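Local coordinates for protein lactose Operon Repressor (Escherichia coli, PDB 1JYE) that binds operator DNA and so represses transcription of the lactose operon, present here as a dimeric variant with a C-terminal deletion, at residues S93-M98 / Q117-L122; S97-S102 / K108-N113; D165-G170 / H202-R207; E172-L177 / S269-D274. The protein carries 1 engineered substitution. All coordinates share one frame; numbering follows the deposited sequence.

How the contacts relate
The contacts fall into two groups, one in each lobe of the chain. Contacts 1 and 2 share Ser97 and Met98 on strand 93-98, and their centres are 11 Å apart. Both touch the second subunit. Contacts 3 and 4 use successive parts of helix 163-177, with centres 10 Å apart. They meet where Gly166 CA lies 3.2 Å from Tyr273 OH. The groups lie on opposite sides of the chain's centre; even contacts 2 and 4 keep about 16 Å between nearest atoms. In this family the effector cleft lies between the two lobes. Asp274, in contact 4, hydrogen-bonds a glycerol that probably came from the crystallisation liquor.

Contact 1: S93-M98 / Q117-L122; sequences SVVVSM and QRVSGL
Val95 meets Val119 and Gln117 through its two methyl groups, one for each partner. Val95 CG2 lies 4.2 Å from CG1 of Val119, and the two side chains cross obliquely. Val95 CG1 lies 4.3 Å from CG of Gln117. The touch is therefore made by the aliphatic stem of the glutamine. No hydrogen bond joins the segments. The contact is small and apolar, with 97 Å² buried in all.

With CG1 opposite the backbone N (chi1 -180°), Val95 turns CG1 to Gln117 and CG2 to Val119. The CA atoms of Val95 and Val119 are 7.7 Å apart, so only side chains bridge the gap. Backbone bonds from Val95 to Ile64 and Val66 hold it in the sheet. Ser120 OG bonds to Leu63 O and ties the loop to the same neighbouring strand.

Leu63 and Leu114 also pack on Val95, from strand 63-68 and helix 104-115. Val94 points away from the loop and packs on Leu84, the engineered residue, and Ala87 of helix 74-89. Strand 93-98 is the outermost of its sheet within this chain, and Val94 and Val96 make backbone hydrogen bonds to the second subunit.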
loop_
_atom_site.group_PDB
_atom_site.type_symbol
_atom_site.label_atom_id
_atom_site.label_comp_id
_atom_site.label_asym_id
_atom_site.label_seq_id
_atom_site.Cartn_x
_atom_site.Cartn_y
_atom_site.Cartn_z
ATOM N N SER A 93 -11.677 15.341 13.079
ATOM C CA SER A 93 -11.518 13.920 13.347
ATOM C C SER A 93 -12.206 13.193 12.204
ATOM O O SER A 93 -13.097 13.749 11.559
ATOM C CB SER A 93 -12.159 13.541 14.681
ATOM O OG SER A 93 -11.379 14.034 15.754
ATOM N N VAL A 94 -11.803 11.953 11.959
ATOM C CA VAL A 94 -12.366 11.193 10.852
ATOM C C VAL A 94 -12.829 9.784 11.198
ATOM O O VAL A 94 -12.067 8.983 11.745
ATOM C CB VAL A 94 -11.333 11.075 9.707
ATOM C CG1 VAL A 94 -11.970 10.429 8.484
ATOM C CG2 VAL A 94 -10.771 12.445 9.369
ATOM N N VAL A 95 -14.085 9.490 10.873
ATOM C CA VAL A 95 -14.639 8.161 11.087
ATOM C C VAL A 95 -14.482 7.490 9.725
ATOM O O VAL A 95 -14.898 8.043 8.707
ATOM C CB VAL A 95 -16.138 8.212 11.459
ATOM C CG1 VAL A 95 -16.671 6.798 11.673
ATOM C CG2 VAL A 95 -16.335 9.052 12.716
ATOM N N VAL A 96 -13.870 6.311 9.703
ATOM C CA VAL A 96 -13.649 5.606 8.446
ATOM C C VAL A 96 -14.396 4.283 8.390
ATOM O O VAL A 96 -14.290 3.458 9.298
ATOM C CB VAL A 96 -12.142 5.325 8.229
ATOM C CG1 VAL A 96 -11.919 4.681 6.858
ATOM C CG2 VAL A 96 -11.352 6.617 8.351
ATOM N N SER A 97 -15.156 4.091 7.315
ATOM C CA SER A 97 -15.913 2.863 7.114
ATOM C C SER A 97 -15.441 2.232 5.809
ATOM O O SER A 97 -15.459 2.879 4.758
ATOM C CB SER A 97 -17.414 3.167 7.036
ATOM O OG SER A 97 -18.161 1.984 6.793
ATOM N N MET A 98 -15.002 0.980 5.876
ATOM C CA MET A 98 -14.523 0.286 4.688
ATOM C C MET A 98 -15.682 -0.517 4.110
ATOM O O MET A 98 -16.251 -1.377 4.781
ATOM C CB MET A 98 -13.348 -0.628 5.054
ATOM C CG MET A 98 -12.288 -0.748 3.965
ATOM S SD MET A 98 -10.744 -1.500 4.568
ATOM C CE MET A 98 -11.211 -3.217 4.566
ATOM N N GLN A 117 -22.956 8.222 13.320
ATOM C CA GLN A 117 -21.880 8.696 14.184
ATOM C C GLN A 117 -21.854 10.222 14.218
ATOM O O GLN A 117 -20.934 10.830 14.762
ATOM C CB GLN A 117 -20.529 8.157 13.705
ATOM C CG GLN A 117 -20.383 6.647 13.829
ATOM C CD GLN A 117 -20.667 6.148 15.237
ATOM O OE1 GLN A 117 -20.209 6.733 16.217
ATOM N NE2 GLN A 117 -21.419 5.058 15.339
ATOM N N ARG A 118 -22.877 10.830 13.624
ATOM C CA ARG A 118 -23.023 12.282 13.583
ATOM C C ARG A 118 -21.946 13.045 12.814
ATOM O O ARG A 118 -21.519 14.118 13.239
ATOM C CB ARG A 118 -23.109 12.850 15.005
ATOM C CG ARG A 118 -24.240 12.283 15.852
ATOM C CD ARG A 118 -24.537 13.201 17.028
ATOM N NE ARG A 118 -23.323 13.572 17.753
ATOM C CZ ARG A 118 -23.271 14.511 18.692
ATOM N NH1 ARG A 118 -24.366 15.181 19.027
ATOM N NH2 ARG A 118 -22.120 14.785 19.295
ATOM N N VAL A 119 -21.509 12.505 11.682
ATOM C CA VAL A 119 -20.506 13.193 10.878
ATOM C C VAL A 119 -21.203 14.368 10.189
ATOM O O VAL A 119 -22.397 14.292 9.892
ATOM C CB VAL A 119 -19.900 12.254 9.813
ATOM C CG1 VAL A 119 -19.226 11.071 10.489
ATOM C CG2 VAL A 119 -20.982 11.774 8.857
ATOM N N SER A 120 -20.469 15.453 9.947
ATOM C CA SER A 120 -21.043 16.635 9.305
ATOM C C SER A 120 -20.619 16.767 7.845
ATOM O O SER A 120 -20.917 17.765 7.185
ATOM C CB SER A 120 -20.646 17.900 10.072
ATOM O OG SER A 120 -19.243 18.094 10.072
ATOM N N GLY A 121 -19.921 15.751 7.351
ATOM C CA GLY A 121 -19.466 15.755 5.973
ATOM C C GLY A 121 -19.023 14.359 5.595
ATOM O O GLY A 121 -18.504 13.624 6.434
ATOM N N LEU A 122 -19.225 13.989 4.335
ATOM C CA LEU A 122 -18.853 12.663 3.867
ATOM C C LEU A 122 -17.986 12.664 2.615
ATOM O O LEU A 122 -18.252 13.394 1.664
ATOM C CB LEU A 122 -20.112 11.846 3.568
ATOM C CG LEU A 122 -21.040 11.518 4.736
ATOM C CD1 LEU A 122 -22.397 11.078 4.205
ATOM C CD2 LEU A 122 -20.413 10.429 5.588
#

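Contact 2: S97-S102 / K108-N113. Unlike the reference sequence in segment 108-113: Thr109 (reference Ala).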
loop_
_atom_site.group_PDB
_atom_site.type_symbol
_atom_site.label_atom_id
_atom_site.label_comp_id
_atom_site.label_asym_id
_atom_site.label_seq_id
_atom_site.Cartn_x
_atom_site.Cartn_y
_atom_site.Cartn_z
ATOM N N SER A 97 -15.156 4.091 7.315
ATOM C CA SER A 97 -15.913 2.863 7.114
ATOM C C SER A 97 -15.441 2.232 5.809
ATOM O O SER A 97 -15.459 2.879 4.758
ATOM C CB SER A 97 -17.414 3.167 7.036
ATOM O OG SER A 97 -18.161 1.984 6.793
ATOM N N MET A 98 -15.002 0.980 5.876
ATOM C CA MET A 98 -14.523 0.286 4.688
ATOM C C MET A 98 -15.682 -0.517 4.110
ATOM O O MET A 98 -16.251 -1.377 4.781
ATOM C CB MET A 98 -13.348 -0.628 5.054
ATOM C CG MET A 98 -12.288 -0.748 3.965
ATOM S SD MET A 98 -10.744 -1.500 4.568
ATOM C CE MET A 98 -11.211 -3.217 4.566
ATOM N N VAL A 99 -16.030 -0.228 2.861
ATOM C CA VAL A 99 -17.150 -0.891 2.204
ATOM C C VAL A 99 -16.969 -2.385 1.975
ATOM O O VAL A 99 -15.934 -2.835 1.486
ATOM C CB VAL A 99 -17.469 -0.209 0.858
ATOM C CG1 VAL A 99 -18.675 -0.874 0.203
ATOM C CG2 VAL A 99 -17.743 1.267 1.090
ATOM N N GLU A 100 -18.005 -3.145 2.327
ATOM C CA GLU A 100 -18.009 -4.596 2.180
ATOM C C GLU A 100 -17.709 -5.025 0.745
ATOM O O GLU A 100 -17.665 -6.217 0.442
ATOM C CB GLU A 100 -19.365 -5.159 2.616
ATOM C CG GLU A 100 -19.743 -4.812 4.049
ATOM C CD GLU A 100 -21.076 -5.405 4.467
ATOM O OE1 GLU A 100 -22.103 -5.072 3.838
ATOM O OE2 GLU A 100 -21.095 -6.205 5.426
ATOM N N ARG A 101 -17.515 -4.043 -0.130
ATOM C CA ARG A 101 -17.198 -4.291 -1.532
ATOM C C ARG A 101 -18.376 -4.786 -2.363
ATOM O O ARG A 101 -19.289 -5.436 -1.853
ATOM C CB ARG A 101 -16.049 -5.301 -1.644
ATOM C CG ARG A 101 -14.763 -4.864 -0.968
ATOM C CD ARG A 101 -13.660 -5.915 -1.093
ATOM N NE ARG A 101 -13.302 -6.203 -2.482
ATOM C CZ ARG A 101 -13.955 -7.053 -3.270
ATOM N NH1 ARG A 101 -15.011 -7.714 -2.815
ATOM N NH2 ARG A 101 -13.552 -7.241 -4.519
ATOM N N SER A 102 -18.334 -4.462 -3.651
ATOM C CA SER A 102 -19.357 -4.863 -4.608
ATOM C C SER A 102 -20.779 -4.439 -4.261
ATOM O O SER A 102 -21.411 -5.012 -3.370
ATOM C CB SER A 102 -19.320 -6.381 -4.801
ATOM O OG SER A 102 -18.062 -6.803 -5.298
ATOM N N LYS A 108 -24.242 2.266 0.570
ATOM C CA LYS A 108 -25.318 2.961 1.267
ATOM C C LYS A 108 -25.297 2.600 2.749
ATOM O O LYS A 108 -25.538 3.446 3.609
ATOM C CB LYS A 108 -26.672 2.589 0.663
ATOM C CG LYS A 108 -26.900 3.165 -0.721
ATOM C CD LYS A 108 -28.222 2.686 -1.298
ATOM C CE LYS A 108 -28.518 3.364 -2.618
ATOM N NZ LYS A 108 -28.652 4.833 -2.436
ATOM N N THR A 109 -25.008 1.338 3.043
ATOM C CA THR A 109 -24.950 0.881 4.425
ATOM C C THR A 109 -23.820 1.602 5.155
ATOM O O THR A 109 -23.985 2.045 6.294
ATOM C CB THR A 109 -24.720 -0.644 4.495
ATOM O OG1 THR A 109 -25.862 -1.319 3.948
ATOM C CG2 THR A 109 -24.510 -1.095 5.937
ATOM N N ALA A 110 -22.675 1.724 4.491
ATOM C CA ALA A 110 -21.531 2.406 5.083
ATOM C C ALA A 110 -21.905 3.849 5.402
ATOM O O ALA A 110 -21.610 4.353 6.488
ATOM C CB ALA A 110 -20.341 2.365 4.128
ATOM N N VAL A 111 -22.556 4.512 4.451
ATOM C CA VAL A 111 -22.978 5.893 4.640
ATOM C C VAL A 111 -23.948 5.993 5.814
ATOM O O VAL A 111 -23.855 6.910 6.627
ATOM C CB VAL A 111 -23.653 6.448 3.365
ATOM C CG1 VAL A 111 -24.313 7.785 3.660
ATOM C CG2 VAL A 111 -22.613 6.607 2.263
ATOM N N HIS A 112 -24.875 5.045 5.901
ATOM C CA HIS A 112 -25.841 5.036 6.994
ATOM C C HIS A 112 -25.126 4.960 8.345
ATOM O O HIS A 112 -25.432 5.728 9.257
ATOM C CB HIS A 112 -26.798 3.851 6.840
ATOM C CG HIS A 112 -27.778 3.713 7.965
ATOM N ND1 HIS A 112 -27.410 3.287 9.224
ATOM C CD2 HIS A 112 -29.108 3.959 8.025
ATOM C CE1 HIS A 112 -28.473 3.276 10.010
ATOM N NE2 HIS A 112 -29.515 3.680 9.307
ATOM N N ASN A 113 -24.172 4.042 8.468
ATOM C CA ASN A 113 -23.433 3.887 9.719
ATOM C C ASN A 113 -22.633 5.139 10.063
ATOM O O ASN A 113 -22.504 5.500 11.232
ATOM C CB ASN A 113 -22.486 2.685 9.653
ATOM C CG ASN A 113 -23.216 1.376 9.437
ATOM O OD1 ASN A 113 -24.339 1.192 9.908
ATOM N ND2 ASN A 113 -22.571 0.448 8.739
#
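Ala110 is the residue on which both Ser97 and Val99 rest. Its methyl group faces the end of strand 93-98 and the start of the turn that follows. The segments bury 144 Å² between them, and no hydrogen bond crosses.

The first interaction is van der Waals contact between a hydroxyl and a methyl. Ser97 OG lies 3.5 Å from CB of Ala110. Ser97 OG is also 3.8 Å from CA of Ala110, so it sits against the helix backbone as well as the methyl. Rotation about the first bond of Ser97 sets OG trans to the backbone N (chi1 178°), beside the carbonyl carbon. The short side chains allow a close approach: the CA atoms of Ser97 and Ala110 are only 6.0 Å apart.

The second is apolar packing. Val99 CG2 lies 4.1 Å from CB of Ala110, and Val99 also packs on Ala106 one helical turn earlier. Thus one methyl receives a neighbour from the strand and one from the loop that follows it.

Hydrogen bonds keep to each side. His112 N bonds to Lys108 O and Asn113 N to Thr109 O, as in a regular alpha-helix. Ser97 bonds through its backbone to Val66 and Thr68, and Val99 to Thr68, all in strand 63-68. Thr109, an alanine in the reference sequence, bonds through OG1 to Glu105 O.

On its other face the helix presents Val111 to Leu122 and Ile124 of strand 122-125. Helix 104-115 thus connects two parallel strands, 93-98 and 122-125, in the beta-alpha-beta crossover of a Rossmann-like sheet.

Contact 3: D165-G170 / H202-R207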
loop_
_atom_site.group_PDB
_atom_site.type_symbol
_atom_site.label_atom_id
_atom_site.label_comp_id
_atom_site.label_asym_id
_atom_site.label_seq_id
_atom_site.Cartn_x
_atom_site.Cartn_y
_atom_site.Cartn_z
ATOM N N ASP A 165 -6.945 12.421 -20.222
ATOM C CA ASP A 165 -5.538 12.765 -20.362
ATOM C C ASP A 165 -4.620 11.582 -20.077
ATOM O O ASP A 165 -3.646 11.370 -20.789
ATOM C CB ASP A 165 -5.194 13.939 -19.441
ATOM C CG ASP A 165 -5.799 15.251 -19.918
ATOM O OD1 ASP A 165 -5.992 16.165 -19.092
ATOM O OD2 ASP A 165 -6.068 15.371 -21.131
ATOM N N GLY A 166 -4.938 10.810 -19.040
ATOM C CA GLY A 166 -4.108 9.667 -18.699
ATOM C C GLY A 166 -4.054 8.606 -19.781
ATOM O O GLY A 166 -2.991 8.056 -20.066
ATOM N N THR A 167 -5.198 8.314 -20.396
ATOM C CA THR A 167 -5.239 7.310 -21.444
ATOM C C THR A 167 -4.625 7.842 -22.738
ATOM O O THR A 167 -3.935 7.112 -23.444
ATOM C CB THR A 167 -6.691 6.821 -21.688
ATOM O OG1 THR A 167 -7.538 7.936 -21.999
ATOM C CG2 THR A 167 -7.224 6.122 -20.439
ATOM N N ARG A 168 -4.860 9.114 -23.040
ATOM C CA ARG A 168 -4.293 9.707 -24.245
ATOM C C ARG A 168 -2.768 9.711 -24.140
ATOM O O ARG A 168 -2.071 9.364 -25.089
ATOM C CB ARG A 168 -4.796 11.138 -24.434
ATOM C CG ARG A 168 -4.136 11.875 -25.601
ATOM C CD ARG A 168 -4.609 13.318 -25.661
ATOM N NE ARG A 168 -4.333 14.013 -24.408
ATOM C CZ ARG A 168 -3.125 14.397 -24.009
ATOM N NH1 ARG A 168 -2.059 14.169 -24.764
ATOM N NH2 ARG A 168 -2.981 14.989 -22.833
ATOM N N LEU A 169 -2.253 10.095 -22.977
ATOM C CA LEU A 169 -0.807 10.138 -22.773
ATOM C C LEU A 169 -0.153 8.785 -23.023
ATOM O O LEU A 169 0.880 8.706 -23.687
ATOM C CB LEU A 169 -0.479 10.611 -21.352
ATOM C CG LEU A 169 -0.607 12.111 -21.079
ATOM C CD1 LEU A 169 -0.506 12.375 -19.584
ATOM C CD2 LEU A 169 0.482 12.861 -21.838
ATOM N N GLY A 170 -0.756 7.726 -22.489
ATOM C CA GLY A 170 -0.210 6.393 -22.670
ATOM C C GLY A 170 -0.240 5.963 -24.123
ATOM O O GLY A 170 0.750 5.465 -24.655
ATOM N N HIS A 202 -9.256 2.740 -25.752
ATOM C CA HIS A 202 -9.882 2.427 -27.031
ATOM C C HIS A 202 -10.144 3.675 -27.853
ATOM O O HIS A 202 -9.952 3.673 -29.068
ATOM C CB HIS A 202 -11.185 1.659 -26.811
ATOM C CG HIS A 202 -10.981 0.202 -26.533
ATOM N ND1 HIS A 202 -10.434 -0.659 -27.460
ATOM C CD2 HIS A 202 -11.249 -0.545 -25.437
ATOM C CE1 HIS A 202 -10.374 -1.875 -26.947
ATOM N NE2 HIS A 202 -10.862 -1.833 -25.720
ATOM N N LYS A 203 -10.582 4.740 -27.191
ATOM C CA LYS A 203 -10.862 5.995 -27.880
ATOM C C LYS A 203 -9.623 6.532 -28.592
ATOM O O LYS A 203 -9.660 6.827 -29.786
ATOM C CB LYS A 203 -11.373 7.045 -26.890
ATOM C CG LYS A 203 -11.544 8.433 -27.495
ATOM C CD LYS A 203 -12.025 9.438 -26.458
ATOM C CE LYS A 203 -12.019 10.851 -27.017
ATOM N NZ LYS A 203 -12.492 11.855 -26.021
ATOM N N TYR A 204 -8.519 6.651 -27.865
ATOM C CA TYR A 204 -7.307 7.183 -28.468
ATOM C C TYR A 204 -6.603 6.231 -29.429
ATOM O O TYR A 204 -5.973 6.680 -30.388
ATOM C CB TYR A 204 -6.383 7.705 -27.363
ATOM C CG TYR A 204 -7.014 8.903 -26.687
ATOM C CD1 TYR A 204 -7.104 10.131 -27.350
ATOM C CD2 TYR A 204 -7.617 8.787 -25.435
ATOM C CE1 TYR A 204 -7.787 11.207 -26.790
ATOM C CE2 TYR A 204 -8.303 9.861 -24.863
ATOM C CZ TYR A 204 -8.388 11.064 -25.549
ATOM O OH TYR A 204 -9.093 12.115 -25.012
ATOM N N LEU A 205 -6.717 4.925 -29.202
ATOM C CA LEU A 205 -6.110 3.977 -30.128
ATOM C C LEU A 205 -6.873 4.110 -31.449
ATOM O O LEU A 205 -6.270 4.139 -32.523
ATOM C CB LEU A 205 -6.222 2.541 -29.605
ATOM C CG LEU A 205 -5.195 2.124 -28.545
ATOM C CD1 LEU A 205 -5.487 0.712 -28.068
ATOM C CD2 LEU A 205 -3.793 2.211 -29.135
ATOM N N THR A 206 -8.196 4.217 -31.354
ATOM C CA THR A 206 -9.034 4.359 -32.544
ATOM C C THR A 206 -8.691 5.652 -33.277
ATOM O O THR A 206 -8.605 5.674 -34.507
ATOM C CB THR A 206 -10.534 4.366 -32.177
ATOM O OG1 THR A 206 -10.880 3.119 -31.562
ATOM C CG2 THR A 206 -11.388 4.547 -33.431
ATOM N N ARG A 207 -8.488 6.731 -32.529
ATOM C CA ARG A 207 -8.143 8.007 -33.144
ATOM C C ARG A 207 -6.826 7.898 -33.911
ATOM O O ARG A 207 -6.590 8.638 -34.868
ATOM C CB ARG A 207 -8.035 9.109 -32.086
ATOM C CG ARG A 207 -9.375 9.575 -31.529
ATOM C CD ARG A 207 -9.204 10.867 -30.739
ATOM N NE ARG A 207 -10.474 11.420 -30.283
ATOM C CZ ARG A 207 -10.589 12.565 -29.618
ATOM N NH1 ARG A 207 -9.507 13.276 -29.331
ATOM N NH2 ARG A 207 -11.784 12.997 -29.238
HETATM O O HOH W 1 -7.179 14.134 -23.542
#
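Arg168 and Tyr204 mark the closest backbone approach of helices 163-177 and 192-207, with CA atoms 5.8 Å apart. The Tyr204 ring lies against the first helix. Arg168 CB sits 3.5 Å from the centroid of the Tyr204 ring and 3° off the normal, a nearly axial CH-pi contact. Arg168 CA covers the same ring from the side of Tyr204 CD2, at 3.6 Å. Thr167 OG1 comes to the edge, 3.5 Å from Tyr204 CE2, and bonds to His163 O.

A bend at chi3 (57°) turns the Arg168 guanidinium, 88° from the ring plane, so that its edge meets Asp165 OD2 and a water. This water accepts from Arg168 NE and donates to Tyr204 OH and Asp165 OD2. Arg168 NH2 forms a 3.5 Å salt bridge with Asp165 OD2, and NH1 pairs with Glu172. Tyr204 OH also hydrogen-bonds Glu164. A leucine in place of Tyr204 would probably leave Arg168 CB without its aromatic cover, and Glu164 and the water without their hydroxyl partner.

Thr167 further packs on Arg197 and Trp201, and Tyr204 on Val171. Next to Tyr204, Leu205 touches Ile182 and Leu184, so helix 192-207 packs both on helix 163-177 and on strand 182-186.

Contact 4: E172-L177 / S269-D274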
loop_
_atom_site.group_PDB
_atom_site.type_symbol
_atom_site.label_atom_id
_atom_site.label_comp_id
_atom_site.label_asym_id
_atom_site.label_seq_id
_atom_site.Cartn_x
_atom_site.Cartn_y
_atom_site.Cartn_z
ATOM N N GLU A 172 -0.598 7.904 -26.921
ATOM C CA GLU A 172 0.246 8.747 -27.760
ATOM C C GLU A 172 1.734 8.489 -27.569
ATOM O O GLU A 172 2.514 8.611 -28.513
ATOM C CB GLU A 172 -0.091 10.225 -27.533
ATOM C CG GLU A 172 -1.456 10.583 -28.119
ATOM C CD GLU A 172 -1.794 12.057 -28.050
ATOM O OE1 GLU A 172 -2.826 12.438 -28.641
ATOM O OE2 GLU A 172 -1.050 12.832 -27.415
ATOM N N HIS A 173 2.125 8.117 -26.354
ATOM C CA HIS A 173 3.527 7.822 -26.074
ATOM C C HIS A 173 3.964 6.605 -26.894
ATOM O O HIS A 173 5.000 6.634 -27.562
ATOM C CB HIS A 173 3.712 7.546 -24.576
ATOM C CG HIS A 173 5.118 7.201 -24.191
ATOM N ND1 HIS A 173 6.189 8.023 -24.468
ATOM C CD2 HIS A 173 5.625 6.129 -23.535
ATOM C CE1 HIS A 173 7.296 7.473 -23.998
ATOM N NE2 HIS A 173 6.981 6.324 -23.427
ATOM N N LEU A 174 3.165 5.542 -26.849
ATOM C CA LEU A 174 3.465 4.318 -27.584
ATOM C C LEU A 174 3.400 4.537 -29.091
ATOM O O LEU A 174 4.242 4.036 -29.836
ATOM C CB LEU A 174 2.498 3.202 -27.177
ATOM C CG LEU A 174 2.655 2.741 -25.722
ATOM C CD1 LEU A 174 1.628 1.678 -25.396
ATOM C CD2 LEU A 174 4.070 2.203 -25.512
ATOM N N VAL A 175 2.400 5.289 -29.540
ATOM C CA VAL A 175 2.256 5.563 -30.970
ATOM C C VAL A 175 3.450 6.364 -31.486
ATOM O O VAL A 175 3.994 6.066 -32.557
ATOM C CB VAL A 175 0.955 6.340 -31.261
ATOM C CG1 VAL A 175 0.919 6.783 -32.725
ATOM C CG2 VAL A 175 -0.246 5.455 -30.960
ATOM N N ALA A 176 3.858 7.369 -30.715
ATOM C CA ALA A 176 4.982 8.220 -31.086
ATOM C C ALA A 176 6.275 7.417 -31.195
ATOM O O ALA A 176 7.154 7.756 -31.988
ATOM C CB ALA A 176 5.146 9.344 -30.071
ATOM N N LEU A 177 6.389 6.361 -30.393
ATOM C CA LEU A 177 7.573 5.510 -30.419
ATOM C C LEU A 177 7.550 4.556 -31.611
ATOM O O LEU A 177 8.558 3.921 -31.921
ATOM C CB LEU A 177 7.690 4.710 -29.117
ATOM C CG LEU A 177 8.137 5.498 -27.883
ATOM C CD1 LEU A 177 8.009 4.624 -26.643
ATOM C CD2 LEU A 177 9.577 5.972 -28.065
ATOM N N SER A 269 7.272 -3.248 -24.724
ATOM C CA SER A 269 7.204 -2.044 -23.904
ATOM C C SER A 269 5.990 -2.119 -22.994
ATOM O O SER A 269 4.980 -2.743 -23.330
ATOM C CB SER A 269 7.116 -0.794 -24.783
ATOM O OG SER A 269 8.349 -0.537 -25.431
ATOM N N VAL A 270 6.088 -1.474 -21.838
ATOM C CA VAL A 270 4.999 -1.492 -20.877
ATOM C C VAL A 270 4.767 -0.122 -20.269
ATOM O O VAL A 270 5.716 0.571 -19.893
ATOM C CB VAL A 270 5.299 -2.492 -19.721
ATOM C CG1 VAL A 270 4.171 -2.477 -18.706
ATOM C CG2 VAL A 270 5.495 -3.893 -20.280
ATOM N N VAL A 271 3.499 0.275 -20.191
ATOM C CA VAL A 271 3.135 1.542 -19.576
ATOM C C VAL A 271 2.176 1.209 -18.438
ATOM O O VAL A 271 1.187 0.502 -18.637
ATOM C CB VAL A 271 2.422 2.489 -20.568
ATOM C CG1 VAL A 271 2.058 3.787 -19.871
ATOM C CG2 VAL A 271 3.322 2.766 -21.757
ATOM N N GLY A 272 2.489 1.692 -17.240
ATOM C CA GLY A 272 1.628 1.435 -16.101
ATOM C C GLY A 272 0.695 2.600 -15.837
ATOM O O GLY A 272 0.439 3.416 -16.727
ATOM N N TYR A 273 0.180 2.687 -14.614
ATOM C CA TYR A 273 -0.726 3.773 -14.256
ATOM C C TYR A 273 -0.743 3.936 -12.737
ATOM O O TYR A 273 -0.969 2.963 -12.018
ATOM C CB TYR A 273 -2.140 3.454 -14.772
ATOM C CG TYR A 273 -2.972 4.657 -15.183
ATOM C CD1 TYR A 273 -3.454 5.565 -14.238
ATOM C CD2 TYR A 273 -3.292 4.875 -16.526
ATOM C CE1 TYR A 273 -4.240 6.658 -14.621
ATOM C CE2 TYR A 273 -4.073 5.960 -16.915
ATOM C CZ TYR A 273 -4.545 6.845 -15.964
ATOM O OH TYR A 273 -5.337 7.905 -16.360
ATOM N N ASP A 274 -0.487 5.169 -12.286
ATOM C CA ASP A 274 -0.464 5.587 -10.877
ATOM C C ASP A 274 0.813 6.321 -10.471
ATOM O O ASP A 274 0.759 7.382 -9.853
ATOM C CB ASP A 274 -0.614 4.406 -9.904
ATOM C CG ASP A 274 -2.035 3.880 -9.815
ATOM O OD1 ASP A 274 -2.971 4.551 -10.299
ATOM O OD2 ASP A 274 -2.211 2.788 -9.237
#
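Val271 and Leu174 carry this contact, with Ser269 third in buried area. Val271 and Leu174 reach toward each other tip to tip. CG2 of Val271 lies 3.9 Å from CD2 of Leu174 and 4.0 Å from its CG. Leu174 CD1 is a little farther from Val271 CG2, at 4.2 Å. One valine methyl thus fits against the whole branched end of the leucine. Val271 has its other methyl, CG1, on the far side from the backbone N (chi1 180°), which places CG2 beside that N and facing the helix.

Leu174 also uses CD2 to touch Ser269, 4.3 Å from its CB. The serine hydroxyl is engaged elsewhere: OG accepts a hydrogen bond from Leu330 N. Beyond these partners Leu174 packs on Ala241 and Leu243 of the next strand.

His173 adds a smaller touch from the previous position in the helix. Val271 CG2 lies at the edge of its ring, 4.4 Å from His173 CD2. Leu177 CD1 lies over one face of the ring, and NE2 bonds to Thr329 OG1, so the imidazole is held from more than one direction.

The helix segment 172-177 and strand 269-271 run nearly antiparallel (158°), their short axes 10.2 Å apart at closest approach. Val270, between the two contact residues, points away from the helix and packs on Ala250 and Ile257 of helix 247-259. Strand 269-271 lies beside strand 241-244 in a parallel sheet with helices on both faces, and Val270 also bonds to Thr328. This is the three-layer alpha/beta/alpha sandwich of the periplasmic binding protein-like fold.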